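Local coordinates for protein of unknown function VPA0982 (Vibrio parahaemolyticus, PDB 2QIP) that is of unknown function but carries a NYN domain of the PIN clan and is therefore probably an RNA-cleaving nuclease, at residues V16-V21 with A51-I56; F33-F38 with V73-M78; D101-A106 with E126-R131. One frame throughout, in Å; residues are numbered along the deposited sequence.

Contact 1: V16-V21 with A51-I56; sequences VDVQNV and AKAYAI
Val-18 turns its side chain onto the strand of 51-56: CB comes 3.2 Å from the carbonyl oxygen of Tyr-54, and CG2 reaches CB of Ala-53 at 3.8 Å. Val-16 and Ala-53 share one face of the sheet, where Tyr-35 and Phe-75 pack on Val-16 and Leu-70 on Ala-53. The Tyr-54 ring goes to the opposite face. Its CG lies anti to the carbonyl carbon (chi1 -65°), which brings the ring edge to the carbonyl oxygen of Val-16, in the ring plane and 3.4 Å from CD2; its hydroxyl bonds to Asp-101. Between these side chains the strands run parallel. Val-16 N donates to Lys-52 O at 2.9 Å, and Val-16 O accepts from Tyr-54 N at 2.8 Å, both bonds nearly straight. A third bond, Val-18 N to Tyr-54 O at 3.1 Å, is more bent (143°), because the chain is already turning into helix 18-29 with Asp-17 as its N-cap. Gln-19, bent at chi2, lays its amide carbon CD 3.5 Å from CG1 of Ile-56, the two side chains crossing at about a right angle. One water donates to Asp-17 OD1 and Tyr-54 O and accepts from Gln-19 N; a second joins Gln-19 OE1 to Ile-56 N. Asp-17 ends strand 10-17, where PIN-clan nucleases commonly carry an acidic active-site residue; a like role here would be by analogy. Ser-116 on OD2 and the water on OD1 fix the rotation of its carboxylate.

Contact 2: F33-F38 with V73-M78; sequences FDYNQF and VGFEVM
Tyr-35 and Phe-75 each carry CG anti to the carbonyl carbon (chi1 -78° and -65°), whereas Phe-38 swings CG anti to its backbone N (chi1 167°); from these positions the three rings converge between helix 35-42 and the sheet. This is packing on one face of the parallel alpha/beta sheet of the PIN-like fold, where the start of helix 35-42 meets the turn joining helix 61-73 to edge strand 76-79. The tip of the Phe-75 ring, CE2 and CZ, points at the gap between the two helix aromatics and touches both. Its CE2 comes 3.9 Å from CD1 of Tyr-35, and its CZ lies 4.0 Å from CE2 of Phe-38, where the two rings meet edge to edge. Both helix side chains cross Phe-75 at about a right angle. One face of the Tyr-35 ring is covered by CD2 of Phe-33, over its centre and 3.4 Å above the plane. Val-16, Ile-14 and Val-18 close the cluster from the sheet and the adjoining helix, and Trp-39 meets Phe-75 edge to face. Gly-74, with positive phi, ends helix 61-73 and lets the chain turn toward the strand. The first turn of helix 35-42 is capped by Asp-34, whose OD1 accepts from Gln-37 N at 3.1 Å, the donor approaching from above the carboxylate plane. No hydrogen bond joins the two segments, and the contact is van der Waals packing, mostly of aromatic rings. Toward its outer margin Val-73 sets its two methyls against the first turn: CG1 lies 3.8 Å from the carbonyl oxygen of Tyr-35, while CG2 comes 3.5 Å from OD1 of Asn-36.

Contact 3: D101-A106 with E126-R131; sequences DAIEIA and ERIQQR. With EDO (1,2-ethanediol), chain D; EDO (1,2-ethanediol), chain B; EDO (1,2-ethanediol), chain E.
Helices 101-105 and 126-131 run nearly parallel, their short axes 10.2 Å apart and crossing at -19°. The ends of Ile-103 and Ile-128 meet between them, the two side chains sliding past one another in opposite directions. Ile-128 takes part in three of the contacts. Its CG1, anti to the carbonyl carbon (chi1 -71°), meets CD1 of Ile-103 at 4.0 Å, and the extended chi2 (166°) then carries CD1 on to CB of Ala-102 at 4.3 Å. Its other branch, CG2, meets CB of Ala-106 at 4.2 Å, so the two alanine methyls flank the branches at ordinary van der Waals distance. Arg-127 adds aliphatic carbon: its CG is 4.2 Å from CD1 of Ile-103 before the chain, bent at chi2 and chi3, carries the guanidinium away to a salt bridge with Glu-104 of the second subunit. Asp-101 pairs with Arg-127 of that subunit as well, so charges from both helices serve the dimer interface. A 1,2-ethanediol, probably from the crystallisation liquor, rests against Arg-127 and Arg-131 and makes a weak hydrogen bond to OE1 of Gln-130. Leu-124 and Tyr-132 extend the apolar seam along helix 122-132. Helix 95-105 lies against strand 10-17 through Ala-102 and Leu-15, placing the pair of helices on one face of the sheet, and Glu-104 and Arg-127 lead away from the sheet to the second subunit.

How the contacts relate
From the N terminus, strand 10-17 and the first turn of helix 18-29 meet strand 46-55 in contact 1, closing a loop that contains helix 35-42. Contact 2 opens inside that loop and closes beyond it, at the end of helix 61-73 and the start of strand 76-79, so the two cross; Ala-51 O and Ala-53 O probably accept hydrogen bonds from Glu-76 N and Met-78 N. Contact 3 follows in series, joining helices 95-105 and 122-132 and closing a loop that contains strand 111-115. It lies on the opposite side of the chain's centre from contact 2, but the Tyr-54 hydroxyl links contact 1 to its first helix.

Contact 1: V16-V21 with A51-I56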
loop_
_atom_site.group_PDB
_atom_site.type_symbol
_atom_site.label_atom_id
_atom_site.label_comp_id
_atom_site.label_asym_id
_atom_site.label_seq_id
_atom_site.Cartn_x
_atom_site.Cartn_y
_atom_site.Cartn_z
ATOM N N VAL A 16 -8.900 -10.398 2.810
ATOM C CA VAL A 16 -8.317 -11.430 1.942
ATOM C C VAL A 16 -7.751 -10.851 0.654
ATOM O O VAL A 16 -8.459 -10.199 -0.102
ATOM C CB VAL A 16 -9.346 -12.528 1.582
ATOM C CG1 VAL A 16 -8.647 -13.643 0.806
ATOM C CG2 VAL A 16 -9.998 -13.096 2.843
ATOM N N ASP A 17 -6.470 -11.122 0.425
ATOM C CA ASP A 17 -5.799 -10.733 -0.811
ATOM C C ASP A 17 -6.086 -11.900 -1.780
ATOM O O ASP A 17 -5.298 -12.863 -1.861
ATOM C CB ASP A 17 -4.313 -10.602 -0.463
ATOM C CG ASP A 17 -3.440 -10.100 -1.594
ATOM O OD1 ASP A 17 -3.891 -9.897 -2.735
ATOM O OD2 ASP A 17 -2.234 -9.914 -1.298
ATOM N N VAL A 18 -7.233 -11.840 -2.477
ATOM C CA VAL A 18 -7.704 -12.979 -3.273
ATOM C C VAL A 18 -6.689 -13.378 -4.338
ATOM O O VAL A 18 -6.471 -14.567 -4.545
ATOM C CB VAL A 18 -9.093 -12.667 -3.912
ATOM C CG1 VAL A 18 -9.496 -13.720 -4.951
ATOM C CG2 VAL A 18 -10.173 -12.529 -2.819
ATOM N N GLN A 19 -6.045 -12.402 -4.973
ATOM C CA GLN A 19 -5.054 -12.737 -6.021
ATOM C C GLN A 19 -3.856 -13.499 -5.430
ATOM O O GLN A 19 -3.384 -14.481 -6.013
ATOM C CB GLN A 19 -4.568 -11.473 -6.744
ATOM C CG GLN A 19 -5.622 -10.819 -7.632
ATOM C CD GLN A 19 -5.992 -11.666 -8.857
ATOM O OE1 GLN A 19 -6.973 -12.414 -8.834
ATOM N NE2 GLN A 19 -5.201 -11.547 -9.931
ATOM N N ASN A 20 -3.364 -13.048 -4.280
ATOM C CA ASN A 20 -2.240 -13.734 -3.637
ATOM C C ASN A 20 -2.597 -15.172 -3.239
ATOM O O ASN A 20 -1.830 -16.108 -3.509
ATOM C CB ASN A 20 -1.710 -12.946 -2.440
ATOM C CG ASN A 20 -0.586 -13.665 -1.721
ATOM O OD1 ASN A 20 -0.826 -14.482 -0.833
ATOM N ND2 ASN A 20 0.651 -13.348 -2.082
ATOM N N VAL A 21 -3.777 -15.346 -2.642
ATOM C CA VAL A 21 -4.260 -16.674 -2.276
ATOM C C VAL A 21 -4.357 -17.565 -3.509
ATOM O O VAL A 21 -3.895 -18.698 -3.483
ATOM C CB VAL A 21 -5.615 -16.570 -1.552
ATOM C CG1 VAL A 21 -6.218 -17.942 -1.333
ATOM C CG2 VAL A 21 -5.414 -15.869 -0.216
ATOM N N ALA A 51 -15.492 -8.076 7.004
ATOM C CA ALA A 51 -14.852 -9.147 6.252
ATOM C C ALA A 51 -14.893 -8.781 4.786
ATOM O O ALA A 51 -15.972 -8.702 4.176
ATOM C CB ALA A 51 -15.522 -10.492 6.506
ATOM N N LYS A 52 -13.712 -8.549 4.225
ATOM C CA LYS A 52 -13.605 -8.089 2.849
ATOM C C LYS A 52 -12.642 -8.956 2.062
ATOM O O LYS A 52 -11.587 -9.345 2.568
ATOM C CB LYS A 52 -13.174 -6.612 2.824
ATOM C CG LYS A 52 -14.303 -5.690 3.203
ATOM C CD LYS A 52 -13.921 -4.225 3.212
ATOM C CE LYS A 52 -15.177 -3.415 3.582
ATOM N NZ LYS A 52 -14.921 -1.947 3.744
ATOM N N ALA A 53 -13.035 -9.270 0.829
ATOM C CA ALA A 53 -12.237 -10.067 -0.094
ATOM C C ALA A 53 -11.885 -9.170 -1.264
ATOM O O ALA A 53 -12.776 -8.684 -1.969
ATOM C CB ALA A 53 -13.021 -11.308 -0.569
ATOM N N TYR A 54 -10.588 -8.929 -1.455
ATOM C CA TYR A 54 -10.104 -7.958 -2.439
ATOM C C TYR A 54 -9.751 -8.704 -3.715
ATOM O O TYR A 54 -8.759 -9.454 -3.773
ATOM C CB TYR A 54 -8.881 -7.230 -1.855
ATOM C CG TYR A 54 -9.283 -6.404 -0.655
ATOM C CD1 TYR A 54 -9.580 -5.059 -0.801
ATOM C CD2 TYR A 54 -9.399 -6.975 0.619
ATOM C CE1 TYR A 54 -9.984 -4.279 0.276
ATOM C CE2 TYR A 54 -9.815 -6.200 1.716
ATOM C CZ TYR A 54 -10.086 -4.845 1.536
ATOM O OH TYR A 54 -10.514 -4.060 2.610
ATOM N N ALA A 55 -10.564 -8.492 -4.744
ATOM C CA ALA A 55 -10.501 -9.302 -5.970
ATOM C C ALA A 55 -10.454 -8.404 -7.199
ATOM O O ALA A 55 -10.510 -7.167 -7.095
ATOM C CB ALA A 55 -11.727 -10.228 -6.023
ATOM N N ILE A 56 -10.377 -9.040 -8.370
ATOM C CA ILE A 56 -10.318 -8.329 -9.646
ATOM C C ILE A 56 -11.653 -8.495 -10.367
ATOM O O ILE A 56 -12.167 -9.606 -10.493
ATOM C CB ILE A 56 -9.148 -8.860 -10.514
ATOM C CG1 ILE A 56 -7.822 -8.760 -9.732
ATOM C CG2 ILE A 56 -9.062 -8.121 -11.861
ATOM C CD1 ILE A 56 -7.430 -7.324 -9.283
HETATM O O HOH W 1 -6.062 -9.502 -4.462
HETATM O O HOH W 2 -9.510 -11.783 -8.050
#

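Contact 2: F33-F38 with V73-M78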
loop_
_atom_site.group_PDB
_atom_site.type_symbol
_atom_site.label_atom_id
_atom_site.label_comp_id
_atom_site.label_asym_id
_atom_site.label_seq_id
_atom_site.Cartn_x
_atom_site.Cartn_y
_atom_site.Cartn_z
ATOM N N PHE A 33 -8.223 -22.482 -2.808
ATOM C CA PHE A 33 -8.528 -22.227 -1.395
ATOM C C PHE A 33 -9.990 -22.498 -1.082
ATOM O O PHE A 33 -10.885 -22.106 -1.851
ATOM C CB PHE A 33 -8.216 -20.758 -1.134
ATOM C CG PHE A 33 -8.205 -20.342 0.304
ATOM C CD1 PHE A 33 -7.240 -20.808 1.199
ATOM C CD2 PHE A 33 -9.119 -19.398 0.736
ATOM C CE1 PHE A 33 -7.209 -20.348 2.532
ATOM C CE2 PHE A 33 -9.099 -18.934 2.057
ATOM C CZ PHE A 33 -8.132 -19.414 2.947
ATOM N N ASP A 34 -10.231 -23.158 0.053
ATOM C CA ASP A 34 -11.592 -23.430 0.513
ATOM C C ASP A 34 -12.076 -22.281 1.399
ATOM O O ASP A 34 -11.820 -22.248 2.607
ATOM C CB ASP A 34 -11.647 -24.764 1.264
ATOM C CG ASP A 34 -13.053 -25.168 1.642
ATOM O OD1 ASP A 34 -13.973 -24.303 1.579
ATOM O OD2 ASP A 34 -13.238 -26.366 2.000
ATOM N N TYR A 35 -12.786 -21.341 0.788
ATOM C CA TYR A 35 -13.226 -20.169 1.526
ATOM C C TYR A 35 -14.274 -20.495 2.588
ATOM O O TYR A 35 -14.364 -19.792 3.604
ATOM C CB TYR A 35 -13.761 -19.108 0.570
ATOM C CG TYR A 35 -12.673 -18.346 -0.132
ATOM C CD1 TYR A 35 -12.164 -17.176 0.426
ATOM C CD2 TYR A 35 -12.160 -18.780 -1.353
ATOM C CE1 TYR A 35 -11.152 -16.450 -0.223
ATOM C CE2 TYR A 35 -11.148 -18.072 -2.003
ATOM C CZ TYR A 35 -10.658 -16.908 -1.424
ATOM O OH TYR A 35 -9.670 -16.193 -2.051
ATOM N N ASN A 36 -15.071 -21.544 2.370
ATOM C CA ASN A 36 -16.019 -21.945 3.409
ATOM C C ASN A 36 -15.314 -22.493 4.653
ATOM O O ASN A 36 -15.693 -22.169 5.774
ATOM C CB ASN A 36 -16.990 -22.993 2.885
ATOM C CG ASN A 36 -18.134 -22.393 2.112
ATOM O OD1 ASN A 36 -18.947 -21.657 2.657
ATOM N ND2 ASN A 36 -18.217 -22.741 0.831
ATOM N N GLN A 37 -14.284 -23.306 4.451
ATOM C CA GLN A 37 -13.518 -23.842 5.582
ATOM C C GLN A 37 -12.810 -22.706 6.310
ATOM O O GLN A 37 -12.797 -22.668 7.537
ATOM C CB GLN A 37 -12.485 -24.882 5.103
ATOM C CG GLN A 37 -11.876 -25.731 6.232
ATOM C CD GLN A 37 -12.913 -26.648 6.871
ATOM O OE1 GLN A 37 -14.013 -26.843 6.327
ATOM N NE2 GLN A 37 -12.566 -27.235 8.010
ATOM N N PHE A 38 -12.189 -21.812 5.541
ATOM C CA PHE A 38 -11.533 -20.669 6.158
ATOM C C PHE A 38 -12.525 -19.853 7.001
ATOM O O PHE A 38 -12.230 -19.518 8.145
ATOM C CB PHE A 38 -10.847 -19.773 5.115
ATOM C CG PHE A 38 -10.435 -18.443 5.685
ATOM C CD1 PHE A 38 -9.297 -18.346 6.480
ATOM C CD2 PHE A 38 -11.204 -17.316 5.455
ATOM C CE1 PHE A 38 -8.927 -17.140 7.048
ATOM C CE2 PHE A 38 -10.852 -16.094 6.038
ATOM C CZ PHE A 38 -9.713 -16.014 6.837
ATOM N N VAL A 73 -20.546 -16.676 1.372
ATOM C CA VAL A 73 -19.759 -17.096 2.536
ATOM C C VAL A 73 -19.841 -16.041 3.633
ATOM O O VAL A 73 -19.833 -16.366 4.834
ATOM C CB VAL A 73 -18.290 -17.342 2.133
ATOM C CG1 VAL A 73 -17.423 -17.589 3.376
ATOM C CG2 VAL A 73 -18.203 -18.550 1.188
ATOM N N GLY A 74 -19.909 -14.777 3.222
ATOM C CA GLY A 74 -20.023 -13.675 4.167
ATOM C C GLY A 74 -19.151 -12.470 3.863
ATOM O O GLY A 74 -19.210 -11.476 4.580
ATOM N N PHE A 75 -18.335 -12.551 2.807
ATOM C CA PHE A 75 -17.456 -11.426 2.472
ATOM C C PHE A 75 -18.174 -10.295 1.737
ATOM O O PHE A 75 -19.033 -10.553 0.882
ATOM C CB PHE A 75 -16.306 -11.889 1.581
ATOM C CG PHE A 75 -15.381 -12.843 2.252
ATOM C CD1 PHE A 75 -14.383 -12.373 3.106
ATOM C CD2 PHE A 75 -15.487 -14.215 2.033
ATOM C CE1 PHE A 75 -13.514 -13.251 3.732
ATOM C CE2 PHE A 75 -14.605 -15.109 2.661
ATOM C CZ PHE A 75 -13.626 -14.612 3.521
ATOM N N GLU A 76 -17.784 -9.049 2.010
ATOM C CA GLU A 76 -18.014 -7.976 1.037
ATOM C C GLU A 76 -16.888 -8.114 0.007
ATOM O O GLU A 76 -15.711 -8.121 0.373
ATOM C CB GLU A 76 -17.989 -6.584 1.675
ATOM C CG GLU A 76 -18.145 -5.501 0.595
ATOM C CD GLU A 76 -18.289 -4.064 1.085
ATOM O OE1 GLU A 76 -18.334 -3.819 2.309
ATOM O OE2 GLU A 76 -18.370 -3.160 0.204
ATOM N N VAL A 77 -17.242 -8.283 -1.267
ATOM C CA VAL A 77 -16.252 -8.435 -2.309
ATOM C C VAL A 77 -15.888 -7.053 -2.828
ATOM O O VAL A 77 -16.760 -6.297 -3.282
ATOM C CB VAL A 77 -16.735 -9.373 -3.433
ATOM C CG1 VAL A 77 -15.796 -9.310 -4.620
ATOM C CG2 VAL A 77 -16.857 -10.825 -2.903
HETATM N N MSE A 78 -14.599 -6.725 -2.711
HETATM C CA MSE A 78 -14.078 -5.437 -3.138
HETATM C C MSE A 78 -13.388 -5.644 -4.472
HETATM O O MSE A 78 -12.325 -6.253 -4.531
HETATM C CB MSE A 78 -13.066 -4.907 -2.104
HETATM C CG MSE A 78 -13.602 -4.878 -0.674
HETATM SE SE MSE A 78 -15.035 -3.592 -0.471
HETATM C CE MSE A 78 -13.929 -2.007 -0.702
#

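Contact 3: D101-A106 with E126-R131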
loop_
_atom_site.group_PDB
_atom_site.type_symbol
_atom_site.label_atom_id
_atom_site.label_comp_id
_atom_site.label_asym_id
_atom_site.label_seq_id
_atom_site.Cartn_x
_atom_site.Cartn_y
_atom_site.Cartn_z
ATOM N N ASP A 101 -7.590 0.140 4.156
ATOM C CA ASP A 101 -8.730 -0.417 4.885
ATOM C C ASP A 101 -8.318 -1.065 6.209
ATOM O O ASP A 101 -9.074 -0.982 7.192
ATOM C CB ASP A 101 -9.478 -1.434 4.003
ATOM C CG ASP A 101 -10.321 -0.781 2.918
ATOM O OD1 ASP A 101 -10.485 0.471 2.913
ATOM O OD2 ASP A 101 -10.846 -1.560 2.078
ATOM N N ALA A 102 -7.157 -1.719 6.236
ATOM C CA ALA A 102 -6.726 -2.401 7.446
ATOM C C ALA A 102 -6.457 -1.375 8.546
ATOM O O ALA A 102 -6.841 -1.577 9.694
ATOM C CB ALA A 102 -5.488 -3.228 7.177
ATOM N N ILE A 103 -5.794 -0.271 8.195
ATOM C CA ILE A 103 -5.592 0.787 9.212
ATOM C C ILE A 103 -6.900 1.414 9.665
ATOM O O ILE A 103 -7.084 1.699 10.864
ATOM C CB ILE A 103 -4.663 1.880 8.695
ATOM C CG1 ILE A 103 -3.249 1.348 8.682
ATOM C CG2 ILE A 103 -4.772 3.176 9.541
ATOM C CD1 ILE A 103 -2.650 1.006 10.097
ATOM N N GLU A 104 -7.821 1.635 8.720
ATOM C CA GLU A 104 -9.118 2.183 9.083
ATOM C C GLU A 104 -9.902 1.293 10.056
ATOM O O GLU A 104 -10.589 1.794 10.954
ATOM C CB GLU A 104 -9.949 2.495 7.837
ATOM C CG GLU A 104 -9.628 3.839 7.242
ATOM C CD GLU A 104 -10.466 4.113 6.012
ATOM O OE1 GLU A 104 -9.907 4.642 5.033
ATOM O OE2 GLU A 104 -11.664 3.754 6.014
ATOM N N ILE A 105 -9.829 -0.022 9.878
ATOM C CA ILE A 105 -10.646 -0.911 10.697
ATOM C C ILE A 105 -9.970 -1.265 12.022
ATOM O O ILE A 105 -10.649 -1.652 12.963
ATOM C CB ILE A 105 -11.073 -2.185 9.892
ATOM C CG1 ILE A 105 -12.303 -2.856 10.529
ATOM C CG2 ILE A 105 -9.909 -3.187 9.770
ATOM C CD1 ILE A 105 -13.572 -2.068 10.428
ATOM N N ALA A 106 -8.644 -1.136 12.089
ATOM C CA ALA A 106 -7.910 -1.510 13.311
ATOM C C ALA A 106 -8.513 -0.972 14.631
ATOM O O ALA A 106 -8.622 -1.711 15.602
ATOM C CB ALA A 106 -6.437 -1.126 13.199
ATOM N N GLU A 126 3.155 -4.157 11.440
ATOM C CA GLU A 126 3.887 -3.368 12.434
ATOM C C GLU A 126 3.098 -2.109 12.805
ATOM O O GLU A 126 3.015 -1.754 13.974
ATOM C CB GLU A 126 5.272 -2.997 11.902
ATOM C CG GLU A 126 6.074 -2.041 12.770
ATOM C CD GLU A 126 7.381 -1.649 12.104
ATOM O OE1 GLU A 126 7.348 -0.944 11.066
ATOM O OE2 GLU A 126 8.430 -2.078 12.611
ATOM N N ARG A 127 2.531 -1.418 11.820
ATOM C CA ARG A 127 1.852 -0.146 12.100
ATOM C C ARG A 127 0.569 -0.376 12.903
ATOM O O ARG A 127 0.224 0.427 13.774
ATOM C CB ARG A 127 1.542 0.600 10.806
ATOM C CG ARG A 127 1.323 2.097 11.010
ATOM C CD ARG A 127 2.587 2.847 11.439
ATOM N NE ARG A 127 3.703 2.664 10.507
ATOM C CZ ARG A 127 4.037 3.523 9.537
ATOM N NH1 ARG A 127 3.346 4.629 9.345
ATOM N NH2 ARG A 127 5.042 3.243 8.709
ATOM N N ILE A 128 -0.156 -1.454 12.606
ATOM C CA ILE A 128 -1.341 -1.787 13.407
ATOM C C ILE A 128 -0.947 -2.033 14.873
ATOM O O ILE A 128 -1.605 -1.552 15.809
ATOM C CB ILE A 128 -2.032 -3.037 12.843
ATOM C CG1 ILE A 128 -2.697 -2.709 11.505
ATOM C CG2 ILE A 128 -3.076 -3.569 13.842
ATOM C CD1 ILE A 128 -3.115 -3.955 10.698
ATOM N N GLN A 129 0.140 -2.774 15.070
ATOM C CA GLN A 129 0.580 -3.082 16.425
ATOM C C GLN A 129 1.055 -1.824 17.154
ATOM O O GLN A 129 0.734 -1.639 18.329
ATOM C CB GLN A 129 1.685 -4.143 16.398
ATOM C CG GLN A 129 1.187 -5.486 15.873
ATOM C CD GLN A 129 2.296 -6.420 15.457
ATOM O OE1 GLN A 129 3.403 -5.983 15.133
ATOM N NE2 GLN A 129 2.002 -7.730 15.456
ATOM N N GLN A 130 1.810 -0.954 16.466
ATOM C CA GLN A 130 2.363 0.270 17.109
ATOM C C GLN A 130 1.272 1.272 17.454
ATOM O O GLN A 130 1.182 1.791 18.583
ATOM C CB GLN A 130 3.372 0.941 16.191
ATOM C CG GLN A 130 4.655 0.171 15.983
ATOM C CD GLN A 130 5.518 0.807 14.905
ATOM O OE1 GLN A 130 5.013 1.431 13.953
ATOM N NE2 GLN A 130 6.832 0.648 15.042
ATOM N N ARG A 131 0.440 1.581 16.464
ATOM C CA ARG A 131 -0.516 2.678 16.653
ATOM C C ARG A 131 -1.765 2.253 17.402
ATOM O O ARG A 131 -2.287 3.033 18.224
ATOM C CB ARG A 131 -0.884 3.311 15.311
ATOM C CG ARG A 131 0.332 3.967 14.683
ATOM C CD ARG A 131 0.031 4.767 13.446
ATOM N NE ARG A 131 -0.812 5.948 13.687
ATOM C CZ ARG A 131 -0.399 7.104 14.210
ATOM N NH1 ARG A 131 0.850 7.259 14.655
ATOM N NH2 ARG A 131 -1.269 8.097 14.352
HETATM C C1 EDO D . 3.233 5.822 13.243
HETATM O O1 EDO D . 4.234 6.319 12.354
HETATM C C2 EDO D . 3.780 5.470 14.613
HETATM O O2 EDO D . 3.833 4.043 14.725
HETATM C C1 EDO B . -13.054 5.624 4.206
HETATM O O1 EDO B . -13.329 4.281 3.805
HETATM C C2 EDO B . -14.137 6.600 3.786
HETATM O O2 EDO B . -13.640 7.385 2.697
HETATM C C1 EDO E . 8.381 -4.147 9.314
HETATM O O1 EDO E . 8.943 -2.826 9.347
HETATM C C2 EDO E . 9.449 -5.072 8.753
HETATM O O2 EDO E . 10.545 -5.090 9.677
#